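Local structure of serpin (Taeniopygia guttata, 5HGC) at residues I35-V40 against L368-I373; A47-G52 against S304-S309; G152-L157 against K320-V325; V203-Q208 against Y272-S277. The protein is a serpin that binds cortisol and probably acts as a serine-type endopeptidase inhibitor. One frame throughout, in Å; residues are numbered along the deposited sequence. Where two conformers were deposited one is given.

Interaction 1. Residues I35-V40 against L368-I373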
loop_
_atom_site.group_PDB
_atom_site.type_symbol
_atom_site.label_atom_id
_atom_site.label_comp_id
_atom_site.label_asym_id
_atom_site.label_seq_id
_atom_site.Cartn_x
_atom_site.Cartn_y
_atom_site.Cartn_z
ATOM N N ILE A 35 -8.412 3.475 -6.981
ATOM C CA ILE A 35 -7.065 3.714 -6.498
ATOM C C ILE A 35 -6.654 2.532 -5.664
ATOM O O ILE A 35 -7.405 2.145 -4.778
ATOM C CB ILE A 35 -6.998 4.968 -5.652
ATOM C CG1 ILE A 35 -7.517 6.173 -6.467
ATOM C CG2 ILE A 35 -5.573 5.188 -5.084
ATOM C CD1 ILE A 35 -6.615 6.615 -7.603
ATOM N N PHE A 36 -5.479 1.953 -5.941
ATOM C CA PHE A 36 -4.915 0.872 -5.105
ATOM C C PHE A 36 -3.403 0.871 -5.041
ATOM O O PHE A 36 -2.750 0.643 -6.046
ATOM C CB PHE A 36 -5.396 -0.504 -5.549
ATOM C CG PHE A 36 -5.178 -1.548 -4.510
ATOM C CD1 PHE A 36 -6.040 -1.635 -3.404
ATOM C CD2 PHE A 36 -4.097 -2.427 -4.590
ATOM C CE1 PHE A 36 -5.842 -2.569 -2.404
ATOM C CE2 PHE A 36 -3.884 -3.361 -3.583
ATOM C CZ PHE A 36 -4.748 -3.428 -2.492
ATOM N N TYR A 37 -2.857 1.088 -3.855
ATOM C CA TYR A 37 -1.419 1.137 -3.662
ATOM C C TYR A 37 -1.032 0.672 -2.263
ATOM O O TYR A 37 -1.905 0.363 -1.427
ATOM C CB TYR A 37 -0.847 2.529 -3.998
ATOM C CG TYR A 37 -1.272 3.611 -3.028
ATOM C CD1 TYR A 37 -2.504 4.299 -3.197
ATOM C CD2 TYR A 37 -0.453 3.972 -1.958
ATOM C CE1 TYR A 37 -2.903 5.276 -2.299
ATOM C CE2 TYR A 37 -0.845 4.936 -1.051
ATOM C CZ TYR A 37 -2.072 5.579 -1.230
ATOM O OH TYR A 37 -2.459 6.575 -0.343
ATOM N N SER A 38 0.292 0.503 -2.053
ATOM C CA SER A 38 0.858 0.142 -0.742
ATOM C C SER A 38 1.687 1.284 -0.149
ATOM O O SER A 38 2.811 1.489 -0.536
ATOM C CB SER A 38 1.617 -1.178 -0.770
ATOM O OG SER A 38 2.188 -1.433 0.518
ATOM N N PRO A 39 1.103 2.057 0.790
ATOM C CA PRO A 39 1.901 3.135 1.417
ATOM C C PRO A 39 3.250 2.599 1.951
ATOM O O PRO A 39 4.306 3.162 1.670
ATOM C CB PRO A 39 1.037 3.580 2.607
ATOM C CG PRO A 39 -0.321 3.039 2.370
ATOM C CD PRO A 39 -0.240 1.904 1.390
ATOM N N VAL A 40 3.209 1.508 2.706
ATOM C CA VAL A 40 4.398 1.056 3.373
ATOM C C VAL A 40 5.492 0.726 2.367
ATOM O O VAL A 40 6.651 1.042 2.628
ATOM C CB VAL A 40 4.136 -0.128 4.320
ATOM C CG1 VAL A 40 3.609 -1.406 3.585
ATOM C CG2 VAL A 40 5.342 -0.303 5.247
ATOM N N LEU A 368 -0.696 -1.006 5.237
ATOM C CA LEU A 368 -0.224 -1.877 4.181
ATOM C C LEU A 368 -0.869 -1.557 2.850
ATOM O O LEU A 368 -0.186 -1.592 1.824
ATOM C CB LEU A 368 -0.443 -3.356 4.515
ATOM C CG LEU A 368 -0.029 -3.741 5.932
ATOM C CD1 LEU A 368 -0.262 -5.228 6.131
ATOM C CD2 LEU A 368 1.415 -3.320 6.263
ATOM N N PHE A 369 -2.173 -1.275 2.820
ATOM C CA PHE A 369 -2.814 -0.995 1.520
ATOM C C PHE A 369 -3.888 0.059 1.651
ATOM O O PHE A 369 -4.601 0.108 2.665
ATOM C CB PHE A 369 -3.436 -2.263 0.933
ATOM C CG PHE A 369 -2.442 -3.322 0.556
ATOM C CD1 PHE A 369 -1.786 -3.275 -0.670
ATOM C CD2 PHE A 369 -2.177 -4.399 1.413
ATOM C CE1 PHE A 369 -0.871 -4.267 -1.029
ATOM C CE2 PHE A 369 -1.248 -5.399 1.053
ATOM C CZ PHE A 369 -0.596 -5.334 -0.179
ATOM N N ILE A 370 -4.012 0.897 0.626
ATOM C CA ILE A 370 -5.099 1.854 0.551
ATOM C C ILE A 370 -5.822 1.643 -0.787
ATOM O O ILE A 370 -5.225 1.776 -1.882
ATOM C CB ILE A 370 -4.604 3.293 0.770
ATOM C CG1 ILE A 370 -4.117 3.465 2.216
ATOM C CG2 ILE A 370 -5.715 4.303 0.466
ATOM C CD1 ILE A 370 -3.541 4.831 2.548
ATOM N N GLY A 371 -7.106 1.280 -0.705
ATOM C CA GLY A 371 -7.890 0.976 -1.882
ATOM C C GLY A 371 -9.076 1.909 -1.874
ATOM O O GLY A 371 -9.668 2.180 -0.828
ATOM N N LYS A 372 -9.413 2.432 -3.038
ATOM C CA LYS A 372 -10.661 3.097 -3.240
ATOM C C LYS A 372 -11.207 2.264 -4.367
ATOM O O LYS A 372 -10.626 2.246 -5.449
ATOM C CB LYS A 372 -10.429 4.568 -3.655
ATOM C CG LYS A 372 -11.714 5.195 -4.099
ATOM C CD LYS A 372 -11.533 6.587 -4.568
ATOM C CE LYS A 372 -12.818 7.029 -5.274
ATOM N NZ LYS A 372 -12.697 8.477 -5.615
ATOM N N ILE A 373 -12.259 1.503 -4.089
ATOM C CA ILE A 373 -12.846 0.588 -5.057
ATOM C C ILE A 373 -14.119 1.254 -5.551
ATOM O O ILE A 373 -15.099 1.304 -4.818
ATOM C CB ILE A 373 -13.173 -0.796 -4.439
ATOM C CG1 ILE A 373 -11.898 -1.533 -3.942
ATOM C CG2 ILE A 373 -13.779 -1.721 -5.491
ATOM C CD1 ILE A 373 -10.997 -0.840 -2.950
#
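Strand 35-37 runs antiparallel to strand 368-373, their axes at 166°, with Ile35-Lys372 and Tyr37-Ile370 as hydrogen-bonded pairs and Phe36-Gly371 as the non-hydrogen-bonded pair between them. Four backbone bonds join them, from Lys372 N to Ile35 O at 2.7 Å to the longest, Tyr37 N to Ile370 O at 3.2 Å. Ser38, the N-cap of helix 39-52, carries on the pairing with its side chain: OG donates to Leu368 O at 2.7 Å, in the carbonyl plane, and takes a weak bond from Ser41 N. On the face of Phe36, the Phe36 and Phe369 rings lie nearly parallel but slid apart, CZ of Phe36 reaching CD1 of Phe369 at 3.5 Å. On the other face, CB of Ile370 lies over the Tyr37 ring. CG1 of Ile370, anti to the carbonyl carbon (chi1 -67°), carries CD1 against both Tyr37 OH and CG of Pro39, which it meets at 3.7 Å. Tyr37 OH itself bonds to Ala19 O in helix 12-29. Leu368 and Phe369 form a classic beta bulge opposite Ile359. Apolar side chains thus pack on both faces of the strand pair, while the backbone bonds and Ser38 OG satisfy the buried polar atoms between them.

Interaction 2. Residues A47-G52 against S304-S309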
loop_
_atom_site.group_PDB
_atom_site.type_symbol
_atom_site.label_atom_id
_atom_site.label_comp_id
_atom_site.label_asym_id
_atom_site.label_seq_id
_atom_site.Cartn_x
_atom_site.Cartn_y
_atom_site.Cartn_z
ATOM N N ALA A 47 12.833 5.541 1.342
ATOM C CA ALA A 47 13.740 5.665 2.467
ATOM C C ALA A 47 15.042 4.996 2.053
ATOM O O ALA A 47 16.126 5.510 2.297
ATOM C CB ALA A 47 13.164 4.987 3.693
ATOM N N MET A 48 14.913 3.873 1.356
ATOM C CA MET A 48 16.043 3.178 0.810
ATOM C C MET A 48 16.886 4.062 -0.136
ATOM O O MET A 48 18.115 4.086 0.008
ATOM C CB MET A 48 15.532 1.929 0.155
ATOM C CG MET A 48 16.589 0.972 -0.289
ATOM S SD MET A 48 16.178 0.631 -1.985
ATOM C CE MET A 48 17.104 1.953 -2.744
ATOM N N LEU A 49 16.264 4.818 -1.052
ATOM C CA LEU A 49 17.027 5.816 -1.809
ATOM C C LEU A 49 17.751 6.794 -0.928
ATOM O O LEU A 49 18.898 7.190 -1.215
ATOM C CB LEU A 49 16.179 6.620 -2.775
ATOM C CG LEU A 49 15.801 5.935 -4.077
ATOM C CD1 LEU A 49 15.148 7.005 -4.929
ATOM C CD2 LEU A 49 17.001 5.355 -4.816
ATOM N N ALA A 50 17.104 7.197 0.157
ATOM C CA ALA A 50 17.755 8.125 1.076
ATOM C C ALA A 50 19.122 7.598 1.567
ATOM O O ALA A 50 20.015 8.402 1.855
ATOM C CB ALA A 50 16.855 8.458 2.243
ATOM N N LEU A 51 19.280 6.278 1.661
ATOM C CA LEU A 51 20.572 5.707 2.064
ATOM C C LEU A 51 21.662 6.266 1.205
ATOM O O LEU A 51 22.723 6.633 1.713
ATOM C CB LEU A 51 20.635 4.183 1.925
ATOM C CG LEU A 51 20.104 3.413 3.105
ATOM C CD1 LEU A 51 20.241 1.912 2.834
ATOM C CD2 LEU A 51 20.892 3.847 4.329
ATOM N N GLY A 52 21.377 6.330 -0.100
ATOM C CA GLY A 52 22.331 6.834 -1.045
ATOM C C GLY A 52 22.314 8.319 -1.361
ATOM O O GLY A 52 23.133 8.753 -2.176
ATOM N N SER A 304 25.164 10.578 -4.773
ATOM C CA SER A 304 26.581 10.233 -4.849
ATOM C C SER A 304 26.915 9.048 -3.958
ATOM O O SER A 304 27.884 8.344 -4.237
ATOM C CB SER A 304 27.485 11.435 -4.556
ATOM O OG SER A 304 27.343 11.877 -3.213
ATOM N N GLY A 305 26.092 8.820 -2.920
ATOM C CA GLY A 305 26.131 7.623 -2.106
ATOM C C GLY A 305 25.819 6.352 -2.856
ATOM O O GLY A 305 26.129 5.255 -2.349
ATOM N N ILE A 306 25.229 6.460 -4.056
ATOM C CA ILE A 306 24.944 5.241 -4.908
ATOM C C ILE A 306 26.074 4.922 -5.888
ATOM O O ILE A 306 26.552 3.794 -5.950
ATOM C CB ILE A 306 23.543 5.308 -5.609
ATOM C CG1 ILE A 306 22.422 5.502 -4.523
ATOM C CG2 ILE A 306 23.259 4.080 -6.482
ATOM C CD1 ILE A 306 21.039 5.794 -5.067
ATOM N N THR A 307 26.517 5.931 -6.639
ATOM C CA THR A 307 27.445 5.725 -7.768
ATOM C C THR A 307 28.849 6.201 -7.396
ATOM O O THR A 307 29.804 5.866 -8.070
ATOM C CB THR A 307 27.003 6.525 -9.023
ATOM O OG1 THR A 307 27.072 7.919 -8.718
ATOM C CG2 THR A 307 25.622 6.213 -9.389
ATOM N N GLY A 308 28.966 6.949 -6.297
ATOM C CA GLY A 308 30.183 7.693 -5.998
ATOM C C GLY A 308 30.394 9.003 -6.759
ATOM O O GLY A 308 31.415 9.660 -6.545
ATOM N N SER A 309 29.486 9.386 -7.671
ATOM C CA SER A 309 29.608 10.698 -8.341
ATOM C C SER A 309 28.255 11.326 -8.394
ATOM O O SER A 309 27.255 10.624 -8.243
ATOM C CB SER A 309 30.175 10.603 -9.779
ATOM O OG SER A 309 31.018 9.471 -9.995
#
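Ile306 reaches back toward helix 39-52 with one arm of its side chain, and two residues of that helix receive it. Its CG1 branch stands anti to the carbonyl carbon (chi1 -56°) and runs on extended (chi2 171°), which carries CD1 past Gly52 to Leu49. There CD1 meets CD2 of Leu49 at 4.1 Å, the two side chains crossing at a slant with only their terminal methyls in touch. Farther back along the same arm, CG1 of Ile306 rests on CA of Gly52 at 3.7 Å. The glycine thus presents bare backbone to the isoleucine, and the two chains come close: CA of Gly52 and CA of Gly305 are 4.0 Å apart. The carbonyl of Gly52 is directed at the first turn of helix 304-307, its O atom lying 3.1 Å from Gly305 N and 3.6 Å from Ile306 N. On its far side the short helix ends at Gly308, which has positive phi, and Thr307 OG1 accepts from Ser309 N at 3.0 Å in an ST turn. Leu111 and Leu312 also touch the Ile306 side chain, while Val314 packs on Leu49. Leu51, one residue before the glycine, lines the pocket of the bound diamino sugar together with His78 of helix 74-89. The chemistry is therefore a small apolar join: two branched side chains meet by methyl groups, two glycines let the backbones approach, and one carbonyl oxygen is set against the amide groups of a helix start, where the helix dipole would probably suit its partial negative charge.

Interaction 3. Residues G152-L157 against K320-V325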
loop_
_atom_site.group_PDB
_atom_site.type_symbol
_atom_site.label_atom_id
_atom_site.label_comp_id
_atom_site.label_asym_id
_atom_site.label_seq_id
_atom_site.Cartn_x
_atom_site.Cartn_y
_atom_site.Cartn_z
ATOM N N GLY A 152 4.008 -15.445 -10.060
ATOM C CA GLY A 152 3.053 -15.351 -11.103
ATOM C C GLY A 152 2.043 -14.283 -10.867
ATOM O O GLY A 152 1.436 -13.840 -11.813
ATOM N N LYS A 153 1.909 -13.798 -9.635
ATOM C CA LYS A 153 0.811 -12.861 -9.255
ATOM C C LYS A 153 0.840 -11.476 -9.855
ATOM O O LYS A 153 -0.191 -10.827 -9.914
ATOM C CB LYS A 153 0.676 -12.756 -7.738
ATOM C CG LYS A 153 0.448 -14.103 -7.050
ATOM C CD LYS A 153 -0.884 -14.776 -7.433
ATOM C CE LYS A 153 -1.051 -16.084 -6.657
ATOM N NZ LYS A 153 -2.380 -16.713 -6.873
ATOM N N ILE A 154 2.017 -11.005 -10.251
ATOM C CA ILE A 154 2.154 -9.695 -10.869
ATOM C C ILE A 154 3.059 -9.884 -12.071
ATOM O O ILE A 154 4.164 -10.425 -11.932
ATOM C CB ILE A 154 2.817 -8.649 -9.959
ATOM C CG1 ILE A 154 2.005 -8.398 -8.700
ATOM C CG2 ILE A 154 2.964 -7.323 -10.706
ATOM C CD1 ILE A 154 2.616 -7.353 -7.756
ATOM N N THR A 155 2.587 -9.438 -13.234
ATOM C CA THR A 155 3.363 -9.478 -14.482
ATOM C C THR A 155 3.333 -8.040 -15.046
ATOM O O THR A 155 2.611 -7.164 -14.533
ATOM C CB THR A 155 2.710 -10.461 -15.482
ATOM O OG1 THR A 155 1.363 -10.049 -15.674
ATOM C CG2 THR A 155 2.649 -11.922 -14.959
ATOM N N ASN A 156 4.093 -7.784 -16.096
ATOM C CA ASN A 156 3.968 -6.492 -16.833
ATOM C C ASN A 156 4.068 -5.232 -16.011
ATOM O O ASN A 156 3.272 -4.305 -16.234
ATOM C CB ASN A 156 2.669 -6.373 -17.660
ATOM C CG ASN A 156 2.507 -7.477 -18.688
ATOM O OD1 ASN A 156 3.489 -8.021 -19.227
ATOM N ND2 ASN A 156 1.249 -7.812 -18.979
ATOM N N LEU A 157 5.050 -5.184 -15.107
ATOM C CA LEU A 157 5.415 -3.950 -14.434
ATOM C C LEU A 157 5.659 -2.752 -15.367
ATOM O O LEU A 157 5.101 -1.678 -15.128
ATOM C CB LEU A 157 6.625 -4.147 -13.512
ATOM C CG LEU A 157 6.977 -2.932 -12.603
ATOM C CD1 LEU A 157 5.954 -2.678 -11.496
ATOM C CD2 LEU A 157 8.380 -3.006 -12.005
ATOM N N LYS A 320 3.583 -1.083 -8.052
ATOM C CA LYS A 320 2.404 -1.904 -8.370
ATOM C C LYS A 320 1.977 -2.707 -7.137
ATOM O O LYS A 320 2.790 -3.458 -6.562
ATOM C CB LYS A 320 2.630 -2.814 -9.593
ATOM C CG LYS A 320 1.375 -3.454 -10.201
ATOM C CD LYS A 320 1.693 -4.089 -11.546
ATOM C CE LYS A 320 0.469 -4.432 -12.420
ATOM N NZ LYS A 320 -0.141 -5.809 -12.295
ATOM N N ALA A 321 0.722 -2.521 -6.713
ATOM C CA ALA A 321 0.165 -3.283 -5.584
ATOM C C ALA A 321 -0.967 -4.143 -6.089
ATOM O O ALA A 321 -1.731 -3.745 -6.943
ATOM C CB ALA A 321 -0.316 -2.386 -4.459
ATOM N N SER A 322 -1.097 -5.323 -5.524
ATOM C CA SER A 322 -2.055 -6.247 -6.007
ATOM C C SER A 322 -2.660 -7.052 -4.849
ATOM O O SER A 322 -1.965 -7.481 -3.904
ATOM C CB SER A 322 -1.345 -7.112 -7.017
ATOM O OG SER A 322 -2.262 -7.901 -7.660
ATOM N N LEU A 323 -3.954 -7.283 -4.928
ATOM C CA LEU A 323 -4.698 -7.853 -3.801
ATOM C C LEU A 323 -5.778 -8.762 -4.307
ATOM O O LEU A 323 -6.523 -8.407 -5.210
ATOM C CB LEU A 323 -5.332 -6.713 -2.981
ATOM C CG LEU A 323 -6.387 -7.086 -1.913
ATOM C CD1 LEU A 323 -5.729 -7.749 -0.686
ATOM C CD2 LEU A 323 -7.266 -5.887 -1.506
ATOM N N ASP A 324 -5.888 -9.926 -3.734
ATOM C CA ASP A 324 -7.105 -10.681 -3.939
ATOM C C ASP A 324 -7.919 -10.755 -2.645
ATOM O O ASP A 324 -7.350 -10.889 -1.499
ATOM C CB ASP A 324 -6.803 -12.112 -4.395
ATOM C CG ASP A 324 -6.185 -12.164 -5.755
ATOM O OD1 ASP A 324 -6.622 -11.396 -6.637
ATOM O OD2 ASP A 324 -5.245 -12.969 -5.929
ATOM N N VAL A 325 -9.244 -10.699 -2.840
ATOM C CA VAL A 325 -10.216 -10.867 -1.767
ATOM C C VAL A 325 -11.205 -11.939 -2.149
ATOM O O VAL A 325 -11.882 -11.860 -3.216
ATOM C CB VAL A 325 -10.983 -9.551 -1.538
ATOM C CG1 VAL A 325 -12.083 -9.721 -0.470
ATOM C CG2 VAL A 325 -9.997 -8.447 -1.172
HETATM O O HOH W 1 -1.152 -8.169 -10.606
HETATM O O HOH W 2 -0.505 -8.387 -13.439
#
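Segment 152-157 passes beside strand 320-325 without pairing with it, the closest CA atoms, Leu157 to Lys320, being 7.1 Å apart. Lys320 carries most of the contact. With CG anti to the backbone N (chi1 -166°), its chain stays extended as far as CE and slides past Ile154, whose CG2 touches CD of Lys320 at 3.6 Å; CD1 of Leu157 rests nearer the root, 3.8 Å from CB of Lys320. A bend at the last torsion (chi4 -91°) brings NZ up to two waters that lie on the same side of it. One accepts a weak bond from Lys320 NZ, donates to Lys153 O at 2.9 Å and is bonded to Ser322 OG. The other accepts from Thr155 N and, weakly, from Lys320 NZ at 2.8 Å. Water thus joins loop to strand. CG1 and CD1 of Ile154 cover CB of Ser322, each at 4.0 Å. Ile154 and Leu157 also pack on Ile146 of helix 135-149, wedging the loop between helix and strand. Strands 316-325 and 167-176 pair directly and in parallel in the central sheet of the serpin fold, consistent with a reactive-centre loop not inserted between them; strand 265-283 also flanks strand 316-325.

Interaction 4. Residues V203-Q208 against Y272-S277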
loop_
_atom_site.group_PDB
_atom_site.type_symbol
_atom_site.label_atom_id
_atom_site.label_comp_id
_atom_site.label_asym_id
_atom_site.label_seq_id
_atom_site.Cartn_x
_atom_site.Cartn_y
_atom_site.Cartn_z
ATOM N N VAL A 203 -21.194 -8.484 -9.557
ATOM C CA VAL A 203 -20.004 -8.796 -8.791
ATOM C C VAL A 203 -20.369 -9.993 -7.916
ATOM O O VAL A 203 -21.503 -10.076 -7.460
ATOM C CB VAL A 203 -19.586 -7.557 -7.940
ATOM C CG1 VAL A 203 -20.527 -7.352 -6.762
ATOM C CG2 VAL A 203 -18.173 -7.700 -7.420
ATOM N N PRO A 204 -19.446 -10.949 -7.710
ATOM C CA PRO A 204 -19.818 -11.979 -6.725
ATOM C C PRO A 204 -19.770 -11.397 -5.292
ATOM O O PRO A 204 -18.697 -11.062 -4.768
ATOM C CB PRO A 204 -18.793 -13.114 -6.947
ATOM C CG PRO A 204 -17.678 -12.504 -7.737
ATOM C CD PRO A 204 -18.218 -11.279 -8.452
ATOM N N MET A 205 -20.954 -11.244 -4.701
ATOM C CA MET A 205 -21.124 -10.641 -3.388
ATOM C C MET A 205 -21.112 -11.732 -2.317
ATOM O O MET A 205 -21.946 -12.631 -2.330
ATOM C CB MET A 205 -22.415 -9.856 -3.389
ATOM C CG MET A 205 -22.629 -9.020 -2.159
ATOM S SD MET A 205 -21.542 -7.595 -2.126
ATOM C CE MET A 205 -22.163 -6.438 -3.364
ATOM N N MET A 206 -20.098 -11.693 -1.446
ATOM C CA MET A 206 -19.945 -12.687 -0.396
ATOM C C MET A 206 -20.862 -12.277 0.725
ATOM O O MET A 206 -21.290 -11.112 0.768
ATOM C CB MET A 206 -18.530 -12.729 0.119
ATOM C CG MET A 206 -17.478 -12.795 -0.960
ATOM S SD MET A 206 -15.862 -13.029 -0.195
ATOM C CE MET A 206 -15.358 -11.376 0.344
ATOM N N TYR A 207 -21.163 -13.233 1.609
ATOM C CA TYR A 207 -22.140 -13.083 2.673
ATOM C C TYR A 207 -21.673 -13.804 3.892
ATOM O O TYR A 207 -21.183 -14.958 3.843
ATOM C CB TYR A 207 -23.535 -13.647 2.288
ATOM C CG TYR A 207 -24.472 -13.668 3.481
ATOM C CD1 TYR A 207 -25.073 -12.482 3.932
ATOM C CD2 TYR A 207 -24.719 -14.872 4.215
ATOM C CE1 TYR A 207 -25.905 -12.465 5.034
ATOM C CE2 TYR A 207 -25.557 -14.871 5.342
ATOM C CZ TYR A 207 -26.149 -13.652 5.752
ATOM O OH TYR A 207 -26.935 -13.577 6.904
ATOM N N GLN A 208 -21.910 -13.149 5.011
ATOM C CA GLN A 208 -21.636 -13.732 6.298
ATOM C C GLN A 208 -22.528 -13.060 7.353
ATOM O O GLN A 208 -22.821 -11.853 7.283
ATOM C CB GLN A 208 -20.170 -13.477 6.574
ATOM C CG GLN A 208 -19.560 -14.318 7.642
ATOM C CD GLN A 208 -18.240 -13.752 8.110
ATOM O OE1 GLN A 208 -17.906 -13.953 9.272
ATOM N NE2 GLN A 208 -17.482 -13.031 7.230
ATOM N N TYR A 272 -22.481 -8.153 3.612
ATOM C CA TYR A 272 -22.342 -8.432 2.226
ATOM C C TYR A 272 -21.131 -7.670 1.735
ATOM O O TYR A 272 -21.031 -6.439 1.886
ATOM C CB TYR A 272 -23.593 -8.013 1.457
ATOM C CG TYR A 272 -24.779 -8.901 1.698
ATOM C CD1 TYR A 272 -24.995 -10.044 0.916
ATOM C CD2 TYR A 272 -25.703 -8.595 2.699
ATOM C CE1 TYR A 272 -26.088 -10.867 1.136
ATOM C CE2 TYR A 272 -26.794 -9.403 2.922
ATOM C CZ TYR A 272 -26.981 -10.535 2.140
ATOM O OH TYR A 272 -28.049 -11.351 2.403
ATOM N N PHE A 273 -20.200 -8.406 1.149
ATOM C CA PHE A 273 -18.927 -7.820 0.732
ATOM C C PHE A 273 -18.438 -8.473 -0.532
ATOM O O PHE A 273 -18.468 -9.671 -0.611
ATOM C CB PHE A 273 -17.872 -7.909 1.830
ATOM C CG PHE A 273 -16.676 -7.069 1.546
ATOM C CD1 PHE A 273 -16.767 -5.688 1.587
ATOM C CD2 PHE A 273 -15.472 -7.655 1.169
ATOM C CE1 PHE A 273 -15.680 -4.882 1.303
ATOM C CE2 PHE A 273 -14.355 -6.861 0.863
ATOM C CZ PHE A 273 -14.460 -5.464 0.933
ATOM N N PRO A 274 -18.013 -7.697 -1.539
ATOM C CA PRO A 274 -17.684 -8.373 -2.814
ATOM C C PRO A 274 -16.404 -9.286 -2.778
ATOM O O PRO A 274 -15.436 -8.950 -2.103
ATOM C CB PRO A 274 -17.488 -7.209 -3.776
ATOM C CG PRO A 274 -17.132 -6.049 -2.935
ATOM C CD PRO A 274 -17.873 -6.232 -1.644
ATOM N N LYS A 275 -16.466 -10.458 -3.420
ATOM C CA LYS A 275 -15.294 -11.199 -3.839
ATOM C C LYS A 275 -14.743 -10.492 -5.064
ATOM O O LYS A 275 -15.417 -10.408 -6.071
ATOM C CB LYS A 275 -15.653 -12.637 -4.194
ATOM C CG LYS A 275 -14.510 -13.427 -4.829
ATOM C CD LYS A 275 -14.887 -14.859 -5.192
ATOM C CE LYS A 275 -14.100 -15.346 -6.408
ATOM N NZ LYS A 275 -14.354 -16.791 -6.622
ATOM N N PHE A 276 -13.509 -10.003 -4.976
ATOM C CA PHE A 276 -12.860 -9.278 -6.069
ATOM C C PHE A 276 -11.289 -9.281 -5.981
ATOM O O PHE A 276 -10.681 -9.757 -4.997
ATOM C CB PHE A 276 -13.403 -7.854 -6.090
ATOM C CG PHE A 276 -12.792 -6.963 -5.043
ATOM C CD1 PHE A 276 -13.157 -7.090 -3.710
ATOM C CD2 PHE A 276 -11.814 -6.006 -5.385
ATOM C CE1 PHE A 276 -12.588 -6.291 -2.721
ATOM C CE2 PHE A 276 -11.263 -5.173 -4.395
ATOM C CZ PHE A 276 -11.646 -5.319 -3.065
ATOM N N SER A 277 -10.647 -8.722 -7.012
ATOM C CA SER A 277 -9.171 -8.581 -7.105
ATOM C C SER A 277 -8.943 -7.230 -7.626
ATOM O O SER A 277 -9.717 -6.774 -8.463
ATOM C CB SER A 277 -8.611 -9.538 -8.142
ATOM O OG SER A 277 -8.872 -10.855 -7.723
#
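Tyr207 and Tyr272 meet ring to ring where strand 203-208 runs antiparallel to strand 272-274. Opposed first torsions bring them together: CG of Tyr207 is anti to its backbone N (chi1 171°), whereas CG of Tyr272 is anti to its carbonyl carbon (chi1 -72°). CD1 of Tyr207 sits over one face of the Tyr272 ring, toward the rim, 3.3 Å from CZ of Tyr272, and the two planes stand at 46°. Arg191 makes a cation-pi contact with Tyr272, and Tyr207 OH is bonded to Asn270. On the sheet face that carries the tyrosines, CG of Met205 touches CB of Tyr272 at 3.9 Å, near the ring's edge, and the bend at the second torsion turns SD to within 3.6 Å of Pro274 N. Met206 points to the other face. Its chain runs out straight to SD and bends at the last torsion, which brings CE to the edge of the Phe273 ring, 3.8 Å from CD2 of Phe273, with CG against CB of Lys275. CG2 of Val203 packs on CB of Pro274 at 3.7 Å. Three backbone bonds tie the segments. Lys275 N meets Pro204 O nearly end-on at 2.7 Å; in Met206 N to Phe273 O and Phe273 N to Met206 O, the donor lies well above the carbonyl plane. Strands 200-209 and 265-283 thus become antiparallel neighbours, with Met206 and Phe273 turned onto Val325 of strand 316-325. The chemistry is mixed: one face is apolar, while the other keeps tyrosine hydroxyls, and its Tyr272 ring offers pi electrons to Arg191's positive charge.

Overall arrangement
Interactions 1, 3 and 4 form a connected group. Strand 316-325 is the common element: Leu323 and Ala321 of interaction 3 touch Phe36 of interaction 1, and Asp324 and Val325 probably bond to Ser277 and Phe276 of interaction 4. Interactions 1 and 3 lie about 13 Å apart by centres, and each is about 19 Å from interaction 4. Interaction 2 stands apart, about 45 Å from interaction 4 and across the chain's centre, yet shares helix 39-52 with interaction 1. Along the chain, interaction 1 encloses the other three, while interactions 2 and 3 interleave. Residues distant in sequence thus gather around one strand in the serpin body, with interaction 2 at the far end of helix 39-52.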